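Local coordinates for GH3 beta-N-acetylglucosaminidase (Paenibacillaceae, PDB 6K5J), which hydrolyses terminal non-reducing beta-linked N-acetylglucosamine residues, probably from chito-oligosaccharides and related glycans, as a glycoside hydrolase of family 3, at residues N133-G145 / R152-G165. Numbering follows the deposited sequence.
Sequences NFAPSLDINNNPG and RSYGGTAELVARLG. With NAG (2-acetamido-2-deoxy-beta-D-glucopyranose), chain B.
Ser-153 ties loop 133-145 to the turn before the helix beginning at Ala-158 by hydrogen bonds, and Ile-140 packs on the start of that helix. CB of Ser-153 lies 3.7 Å from CB of Asn-141. A chi1 of 161°, with OG anti to the backbone N, carries the hydroxyl to Asp-139 O. It donates there at 2.7 Å, tilted 32° from that carbonyl plane. The same OG accepts from Asn-141 N and, closing an ST turn, from Gly-155 N, so three bonds grip one buried hydroxyl. Asn-141 N also reaches Gly-155 O, 49° above the carbonyl plane. With an alanine here, Asp-139 O would probably lose its hydroxyl donor and the turn at Gly-155 its side-chain brace.

Ile-140 can be followed outward. Its CB is 4.1 Å from Gly-155 O; CG2 presses on the Gly-156 carbonyl carbon at 3.3 Å, CG1 meets Val-161 CG2, and CD1 ends over Ala-158 CA. Two residues earlier, Leu-138 CD2 sits 3.6 Å from Gly-165 CA, where any side chain would collide with it, and also meets the edge of the Tyr-154 ring. One water bridges Ser-137 O, Asp-139 O and Tyr-154 N.

Just before Ser-153, Arg-152 turns to the sugar: NH1 bonds to NAG O7 at 2.8 Å, and NH2 is salt-bridged to Glu-85. Asp-139 OD2 accepts from Ser-137 OG and is hydrogen-bonded to His-183 ND1; NE2 of that ring is hydrogen-bonded to NAG. The loop leaves strand 132-133 of the TIM-barrel-type domain, beside strand 178-184, and packs against helix 158-174, while Pro-215 of helix 213-222 touches both Ile-140 and Val-161.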
# COMPACT_ATOMS: atom_id res chain seq x y z
N ASN A 133 -6.35 -2.92 8.94
CA ASN A 133 -5.78 -2.44 7.68
C ASN A 133 -4.30 -2.80 7.69
O ASN A 133 -3.62 -2.61 8.69
CB ASN A 133 -5.97 -0.92 7.52
CG ASN A 133 -5.72 -0.42 6.09
OD1 ASN A 133 -5.58 -1.20 5.16
ND2 ASN A 133 -5.69 0.91 5.93
N PHE A 134 -3.82 -3.33 6.57
CA PHE A 134 -2.38 -3.58 6.46
C PHE A 134 -1.71 -2.29 5.97
O PHE A 134 -1.27 -2.15 4.83
CB PHE A 134 -2.11 -4.78 5.57
CG PHE A 134 -2.49 -6.08 6.21
CD1 PHE A 134 -2.43 -6.22 7.59
CD2 PHE A 134 -2.91 -7.16 5.46
CE1 PHE A 134 -2.76 -7.41 8.22
CE2 PHE A 134 -3.26 -8.36 6.08
CZ PHE A 134 -3.18 -8.48 7.46
N ALA A 135 -1.65 -1.35 6.90
CA ALA A 135 -1.15 0.00 6.67
C ALA A 135 -0.96 0.66 8.03
O ALA A 135 -1.62 0.27 9.00
CB ALA A 135 -2.13 0.81 5.80
N PRO A 136 -0.07 1.67 8.13
CA PRO A 136 0.72 2.25 7.05
C PRO A 136 2.06 1.54 6.83
O PRO A 136 2.61 0.96 7.77
CB PRO A 136 0.98 3.68 7.54
CG PRO A 136 1.12 3.51 9.03
CD PRO A 136 0.15 2.38 9.41
N SER A 137 2.57 1.59 5.61
CA SER A 137 3.98 1.32 5.41
C SER A 137 4.82 2.35 6.17
O SER A 137 4.62 3.56 6.01
CB SER A 137 4.34 1.38 3.93
OG SER A 137 5.76 1.42 3.75
N LEU A 138 5.75 1.86 7.00
CA LEU A 138 6.79 2.67 7.59
C LEU A 138 8.13 2.44 6.91
O LEU A 138 9.18 2.76 7.48
CB LEU A 138 6.91 2.39 9.10
CG LEU A 138 5.67 2.74 9.93
CD1 LEU A 138 5.98 2.58 11.42
CD2 LEU A 138 5.19 4.17 9.62
N ASP A 139 8.11 1.88 5.71
CA ASP A 139 9.35 1.72 4.96
C ASP A 139 9.88 3.09 4.54
O ASP A 139 9.11 4.01 4.24
CB ASP A 139 9.12 0.82 3.74
CG ASP A 139 8.47 -0.51 4.11
OD1 ASP A 139 9.05 -1.26 4.92
OD2 ASP A 139 7.38 -0.81 3.58
N ILE A 140 11.20 3.22 4.54
CA ILE A 140 11.88 4.47 4.21
C ILE A 140 12.56 4.26 2.86
O ILE A 140 13.55 3.52 2.76
CB ILE A 140 12.90 4.86 5.30
CG1 ILE A 140 12.22 5.05 6.66
CG2 ILE A 140 13.63 6.16 4.91
CD1 ILE A 140 13.18 4.90 7.86
N ASN A 141 12.02 4.90 1.82
CA ASN A 141 12.48 4.66 0.45
C ASN A 141 13.70 5.53 0.16
O ASN A 141 13.65 6.55 -0.52
CB ASN A 141 11.36 4.93 -0.55
CG ASN A 141 11.56 4.19 -1.86
OD1 ASN A 141 11.13 3.04 -2.01
ND2 ASN A 141 12.22 4.85 -2.81
N ASN A 142 14.83 5.11 0.74
CA ASN A 142 16.12 5.76 0.54
C ASN A 142 16.85 5.25 -0.70
O ASN A 142 17.95 5.72 -0.99
CB ASN A 142 17.01 5.55 1.76
CG ASN A 142 17.34 4.10 1.96
OD1 ASN A 142 16.46 3.29 2.17
ND2 ASN A 142 18.62 3.76 1.83
N ASN A 143 16.28 4.27 -1.39
CA ASN A 143 16.84 3.74 -2.63
C ASN A 143 15.90 4.04 -3.79
O ASN A 143 14.81 3.44 -3.86
CB ASN A 143 17.06 2.23 -2.51
CG ASN A 143 17.60 1.62 -3.79
OD1 ASN A 143 17.96 2.32 -4.74
ND2 ASN A 143 17.68 0.30 -3.81
N PRO A 144 16.25 4.94 -4.72
CA PRO A 144 15.30 5.28 -5.79
C PRO A 144 14.99 4.12 -6.71
O PRO A 144 13.92 4.12 -7.34
CB PRO A 144 16.00 6.43 -6.54
CG PRO A 144 17.48 6.26 -6.23
CD PRO A 144 17.54 5.64 -4.84
N GLY A 145 15.85 3.10 -6.77
CA GLY A 145 15.62 1.88 -7.51
C GLY A 145 14.67 0.88 -6.87
O GLY A 145 14.38 -0.14 -7.49
N ARG A 152 4.78 4.11 -2.10
CA ARG A 152 4.14 3.56 -0.90
C ARG A 152 4.82 4.01 0.39
O ARG A 152 4.25 3.81 1.46
CB ARG A 152 4.13 2.03 -0.97
CG ARG A 152 3.29 1.47 -2.09
CD ARG A 152 3.59 -0.00 -2.30
NE ARG A 152 3.04 -0.80 -1.22
CZ ARG A 152 3.41 -2.05 -0.95
NH1 ARG A 152 4.34 -2.65 -1.66
NH2 ARG A 152 2.82 -2.71 0.04
N SER A 153 6.00 4.61 0.31
CA SER A 153 6.71 5.17 1.45
C SER A 153 6.45 6.68 1.52
O SER A 153 6.35 7.34 0.48
CB SER A 153 8.21 4.92 1.33
OG SER A 153 8.95 5.80 2.17
N TYR A 154 6.37 7.22 2.74
CA TYR A 154 6.26 8.68 2.86
C TYR A 154 7.50 9.39 2.31
O TYR A 154 7.40 10.51 1.80
CB TYR A 154 6.06 9.12 4.32
CG TYR A 154 4.85 8.55 5.01
CD1 TYR A 154 3.56 8.98 4.68
CD2 TYR A 154 4.99 7.59 6.00
CE1 TYR A 154 2.45 8.46 5.33
CE2 TYR A 154 3.89 7.06 6.64
CZ TYR A 154 2.63 7.50 6.31
OH TYR A 154 1.55 6.96 6.96
N GLY A 155 8.67 8.78 2.41
CA GLY A 155 9.87 9.44 1.94
C GLY A 155 11.12 8.75 2.43
O GLY A 155 11.07 7.65 2.99
N GLY A 156 12.24 9.43 2.23
CA GLY A 156 13.56 8.87 2.42
C GLY A 156 14.26 9.18 3.73
O GLY A 156 15.44 8.83 3.88
N THR A 157 13.58 9.79 4.70
CA THR A 157 14.20 10.02 6.00
C THR A 157 13.37 9.38 7.10
O THR A 157 12.14 9.31 7.02
CB THR A 157 14.36 11.51 6.32
OG1 THR A 157 13.07 12.14 6.32
CG2 THR A 157 15.28 12.19 5.31
N ALA A 158 14.07 8.90 8.13
CA ALA A 158 13.39 8.33 9.28
C ALA A 158 12.48 9.36 9.95
O ALA A 158 11.38 9.02 10.40
CB ALA A 158 14.42 7.80 10.29
N GLU A 159 12.92 10.62 10.00
CA GLU A 159 12.15 11.64 10.70
C GLU A 159 10.79 11.86 10.04
O GLU A 159 9.76 11.91 10.72
CB GLU A 159 12.93 12.95 10.75
CG GLU A 159 12.32 14.01 11.65
CD GLU A 159 11.28 14.88 10.95
OE1 GLU A 159 11.22 14.88 9.69
OE2 GLU A 159 10.52 15.57 11.66
N LEU A 160 10.77 12.00 8.72
CA LEU A 160 9.52 12.25 8.01
C LEU A 160 8.58 11.05 8.11
O LEU A 160 7.39 11.20 8.39
CB LEU A 160 9.79 12.59 6.55
CG LEU A 160 8.53 12.82 5.72
CD1 LEU A 160 7.88 14.13 6.11
CD2 LEU A 160 8.84 12.79 4.22
N VAL A 161 9.12 9.85 7.89
CA VAL A 161 8.31 8.63 7.94
C VAL A 161 7.75 8.41 9.34
O VAL A 161 6.58 8.05 9.50
CB VAL A 161 9.13 7.43 7.45
CG1 VAL A 161 8.44 6.11 7.77
CG2 VAL A 161 9.36 7.53 5.93
N ALA A 162 8.56 8.66 10.38
CA ALA A 162 8.05 8.49 11.74
C ALA A 162 6.97 9.52 12.06
O ALA A 162 5.95 9.19 12.68
CB ALA A 162 9.19 8.58 12.77
N ARG A 163 7.19 10.77 11.66
CA ARG A 163 6.27 11.84 12.02
C ARG A 163 4.91 11.64 11.36
O ARG A 163 3.86 11.76 12.01
CB ARG A 163 6.88 13.19 11.61
CG ARG A 163 6.03 14.39 11.97
CD ARG A 163 6.85 15.69 11.96
NE ARG A 163 7.85 15.72 10.89
CZ ARG A 163 7.60 16.17 9.66
NH1 ARG A 163 6.39 16.60 9.36
NH2 ARG A 163 8.56 16.18 8.75
N LEU A 164 4.90 11.30 10.07
CA LEU A 164 3.64 11.08 9.38
C LEU A 164 3.07 9.70 9.70
O LEU A 164 1.85 9.55 9.86
CB LEU A 164 3.83 11.22 7.87
CG LEU A 164 3.67 12.61 7.25
CD1 LEU A 164 4.50 13.65 7.97
CD2 LEU A 164 4.02 12.54 5.75
N GLY A 165 3.94 8.69 9.81
CA GLY A 165 3.47 7.33 10.00
C GLY A 165 2.76 7.11 11.32
O GLY A 165 1.76 6.39 11.37
C1 NAG B . 2.34 -8.61 0.18
C2 NAG B . 2.73 -7.13 0.42
C3 NAG B . 2.05 -6.56 1.68
C4 NAG B . 0.56 -6.88 1.70
C5 NAG B . 0.37 -8.37 1.54
C6 NAG B . -1.08 -8.81 1.54
C7 NAG B . 4.92 -6.12 -0.13
C8 NAG B . 6.39 -6.15 0.16
N2 NAG B . 4.18 -7.01 0.54
O1 NAG B . 2.74 -8.96 -1.10
O3 NAG B . 2.24 -5.15 1.74
O4 NAG B . -0.02 -6.45 2.92
O5 NAG B . 0.92 -8.76 0.27
O6 NAG B . -1.75 -8.39 0.36
O7 NAG B . 4.42 -5.30 -0.90
O HOH W 1 6.65 5.12 4.76